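Local coordinates for predicted component of a thermophile-specific DNA repair system, contains a RAMP domain (Methanopyrus kandleri, PDB 4N0L), which probably binds CRISPR RNA as the zinc-containing, RAMP-superfamily Csm3 subunit of a type III-A CRISPR system, at residues G79-E84 / P133-D138. Numbering follows the deposited sequence.
Sequences GAHHNE and PGRLED
Ala80 and Leu136 bring the two backbones nearest, their CA atoms 5.9 Å apart, where the short 3-10 segment 80-81 meets one side of helix 133-137. Gly79 leaves the preceding helix with positive phi (52°), a conformation that by itself favours glycine, and the 3-10 turn that follows is tied by a bond from His82 N to Gly79 O. The methyl of Ala80 points at the helix and lies over one face of the Arg135 guanidinium, displaced toward its rim, with CB 3.5 Å from CZ. Arg135 reaches this far because CG is anti to the backbone N (chi1 -178°) and the chain stays extended from CG to NE. Leu136 adds an apolar contact, its CD1 4.1 Å from Ala80 CB. Beyond the methyl, the His81 ring and the guanidinium are steeply inclined, their planes 71° apart, with His81 CD2 3.8 Å from Arg135 NH2. No direct hydrogen bond joins the segments; instead a water in the plane of the imidazole sits 2.6 Å from His81 NE2 and accepts a weak bond from Arg135 NH2. Arg85 O hydrogen-bonds to His81 ND1 and, with that water, would help to hold the ring's orientation, while Arg135 NH1 donates a hydrogen bond to Gly127 O. The His81 side chain lies about 10 Å from the zinc ion bound by His86, Cys88, Cys115 and Cys118. The contact, centred about 25 Å from the chain's centre, thus packs the loop between helices 74-78 and 93-99 against helix 133-137.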
ATOM      1  N   GLY A  79     -16.333 -13.436   0.473  1.00 29.08           N
ATOM      2  CA  GLY A  79     -17.722 -13.555   0.065  1.00 23.19           C
ATOM      3  C   GLY A  79     -17.904 -13.989  -1.377  1.00 29.44           C
ATOM      4  O   GLY A  79     -17.383 -15.023  -1.797  1.00 32.91           O
ATOM      5  N   ALA A  80     -18.624 -13.176  -2.142  1.00 31.36           N
ATOM      6  CA  ALA A  80     -18.929 -13.491  -3.532  1.00 32.30           C
ATOM      7  C   ALA A  80     -17.701 -13.380  -4.437  1.00 32.17           C
ATOM      8  O   ALA A  80     -17.739 -13.797  -5.593  1.00 33.89           O
ATOM      9  CB  ALA A  80     -20.043 -12.585  -4.038  1.00 31.73           C
ATOM     10  N   HIS A  81     -16.623 -12.802  -3.918  1.00 32.73           N
ATOM     11  CA  HIS A  81     -15.381 -12.685  -4.678  1.00 36.94           C
ATOM     12  C   HIS A  81     -14.491 -13.921  -4.509  1.00 38.92           C
ATOM     13  O   HIS A  81     -13.407 -13.994  -5.094  1.00 44.39           O
ATOM     14  CB  HIS A  81     -14.619 -11.421  -4.269  1.00 34.20           C
ATOM     15  CG  HIS A  81     -15.211 -10.157  -4.814  1.00 35.25           C
ATOM     16  ND1 HIS A  81     -14.809  -8.907  -4.399  1.00 35.38           N
ATOM     17  CD2 HIS A  81     -16.174  -9.952  -5.744  1.00 32.41           C
ATOM     18  CE1 HIS A  81     -15.498  -7.983  -5.047  1.00 33.38           C
ATOM     19  NE2 HIS A  81     -16.336  -8.597  -5.871  1.00 31.96           N
ATOM     20  N   HIS A  82     -14.945 -14.860  -3.678  1.00 39.10           N
ATOM     21  CA  HIS A  82     -14.344 -16.194  -3.544  1.00 46.01           C
ATOM     22  C   HIS A  82     -12.967 -16.221  -2.864  1.00 47.56           C
ATOM     23  O   HIS A  82     -12.843 -16.704  -1.735  1.00 47.76           O
ATOM     24  CB  HIS A  82     -14.246 -16.875  -4.917  1.00 48.51           C
ATOM     25  CG  HIS A  82     -15.577 -17.158  -5.549  1.00 52.00           C
ATOM     26  ND1 HIS A  82     -16.302 -18.300  -5.279  1.00 53.63           N
ATOM     27  CD2 HIS A  82     -16.314 -16.444  -6.426  1.00 52.68           C
ATOM     28  CE1 HIS A  82     -17.424 -18.279  -5.970  1.00 55.52           C
ATOM     29  NE2 HIS A  82     -17.461 -17.159  -6.677  1.00 52.85           N
ATOM     30  N   ASN A  83     -11.940 -15.706  -3.537  1.00 44.69           N
ATOM     31  CA  ASN A  83     -10.572 -15.907  -3.059  1.00 43.01           C
ATOM     32  C   ASN A  83      -9.642 -14.701  -3.204  1.00 43.00           C
ATOM     33  O   ASN A  83      -8.444 -14.807  -2.932  1.00 44.56           O
ATOM     34  CB  ASN A  83      -9.950 -17.104  -3.782  1.00 43.85           C
ATOM     35  CG  ASN A  83      -9.956 -16.938  -5.291  1.00 49.73           C
ATOM     36  OD1 ASN A  83     -10.732 -16.152  -5.838  1.00 52.28           O
ATOM     37  ND2 ASN A  83      -9.095 -17.682  -5.972  1.00 56.76           N
ATOM     38  N   GLU A  84     -10.185 -13.562  -3.619  1.00 43.55           N
ATOM     39  CA  GLU A  84      -9.377 -12.355  -3.777  1.00 41.68           C
ATOM     40  C   GLU A  84     -10.244 -11.102  -3.805  1.00 41.68           C
ATOM     41  O   GLU A  84     -11.471 -11.187  -3.876  1.00 40.49           O
ATOM     42  CB  GLU A  84      -8.539 -12.423  -5.054  1.00 39.81           C
ATOM     43  CG  GLU A  84      -9.365 -12.399  -6.329  1.00 45.98           C
ATOM     44  CD  GLU A  84      -8.506 -12.340  -7.575  1.00 56.75           C
ATOM     45  OE1 GLU A  84      -7.285 -12.591  -7.472  1.00 61.50           O
ATOM     46  OE2 GLU A  84      -9.050 -12.043  -8.658  1.00 58.44           O
ATOM     47  N   PRO A 133     -27.686 -11.465   0.211  1.00 39.58           N
ATOM     48  CA  PRO A 133     -27.834 -12.917   0.394  1.00 35.22           C
ATOM     49  C   PRO A 133     -28.294 -13.641  -0.870  1.00 30.97           C
ATOM     50  O   PRO A 133     -27.899 -14.785  -1.097  1.00 27.51           O
ATOM     51  CB  PRO A 133     -28.904 -13.030   1.491  1.00 39.87           C
ATOM     52  CG  PRO A 133     -28.970 -11.679   2.122  1.00 44.75           C
ATOM     53  CD  PRO A 133     -28.660 -10.718   1.022  1.00 44.02           C
ATOM     54  N   GLY A 134     -29.138 -12.986  -1.662  1.00 30.67           N
ATOM     55  CA  GLY A 134     -29.564 -13.528  -2.940  1.00 29.95           C
ATOM     56  C   GLY A 134     -28.379 -13.859  -3.826  1.00 31.56           C
ATOM     57  O   GLY A 134     -28.297 -14.947  -4.398  1.00 29.83           O
ATOM     58  N   ARG A 135     -27.457 -12.909  -3.936  1.00 29.92           N
ATOM     59  CA  ARG A 135     -26.232 -13.102  -4.701  1.00 29.62           C
ATOM     60  C   ARG A 135     -25.390 -14.230  -4.112  1.00 29.33           C
ATOM     61  O   ARG A 135     -24.943 -15.123  -4.833  1.00 25.43           O
ATOM     62  CB  ARG A 135     -25.424 -11.801  -4.737  1.00 28.94           C
ATOM     63  CG  ARG A 135     -24.134 -11.859  -5.541  1.00 29.48           C
ATOM     64  CD  ARG A 135     -23.441 -10.505  -5.519  1.00 30.12           C
ATOM     65  NE  ARG A 135     -22.090 -10.550  -6.070  1.00 36.95           N
ATOM     66  CZ  ARG A 135     -21.104  -9.739  -5.694  1.00 40.32           C
ATOM     67  NH1 ARG A 135     -21.317  -8.824  -4.757  1.00 33.45           N
ATOM     68  NH2 ARG A 135     -19.904  -9.849  -6.246  1.00 45.64           N
ATOM     69  N   LEU A 136     -25.207 -14.189  -2.795  1.00 28.51           N
ATOM     70  CA  LEU A 136     -24.413 -15.179  -2.069  1.00 28.64           C
ATOM     71  C   LEU A 136     -24.879 -16.612  -2.290  1.00 30.46           C
ATOM     72  O   LEU A 136     -24.073 -17.510  -2.537  1.00 32.03           O
ATOM     73  CB  LEU A 136     -24.447 -14.873  -0.570  1.00 31.41           C
ATOM     74  CG  LEU A 136     -23.377 -13.962   0.041  1.00 38.47           C
ATOM     75  CD1 LEU A 136     -22.738 -13.044  -0.993  1.00 40.38           C
ATOM     76  CD2 LEU A 136     -23.976 -13.168   1.193  1.00 37.51           C
ATOM     77  N   GLU A 137     -26.186 -16.818  -2.181  1.00 29.85           N
ATOM     78  CA  GLU A 137     -26.758 -18.156  -2.214  1.00 30.68           C
ATOM     79  C   GLU A 137     -26.870 -18.714  -3.633  1.00 27.11           C
ATOM     80  O   GLU A 137     -26.980 -19.925  -3.819  1.00 26.86           O
ATOM     81  CB  GLU A 137     -28.116 -18.149  -1.514  1.00 33.73           C
ATOM     82  CG  GLU A 137     -27.972 -18.032   0.001  1.00 39.66           C
ATOM     83  CD  GLU A 137     -29.297 -17.993   0.729  1.00 45.09           C
ATOM     84  OE1 GLU A 137     -30.319 -17.671   0.089  1.00 48.19           O
ATOM     85  OE2 GLU A 137     -29.314 -18.278   1.945  1.00 46.51           O
ATOM     86  N   ASP A 138     -26.854 -17.832  -4.629  1.00 25.05           N
ATOM     87  CA  ASP A 138     -26.820 -18.267  -6.024  1.00 26.07           C
ATOM     88  C   ASP A 138     -25.503 -18.981  -6.320  1.00 26.68           C
ATOM     89  O   ASP A 138     -24.431 -18.494  -5.963  1.00 26.10           O
ATOM     90  CB  ASP A 138     -27.008 -17.087  -6.981  1.00 23.51           C
ATOM     91  CG  ASP A 138     -27.172 -17.531  -8.428  1.00 33.01           C
ATOM     92  OD1 ASP A 138     -28.302 -17.898  -8.818  1.00 31.80           O
ATOM     93  OD2 ASP A 138     -26.170 -17.518  -9.176  1.00 34.92           O
TER
HETATM   94  O   HOH W   1     -18.195  -7.500  -7.308  1.00 43.51           O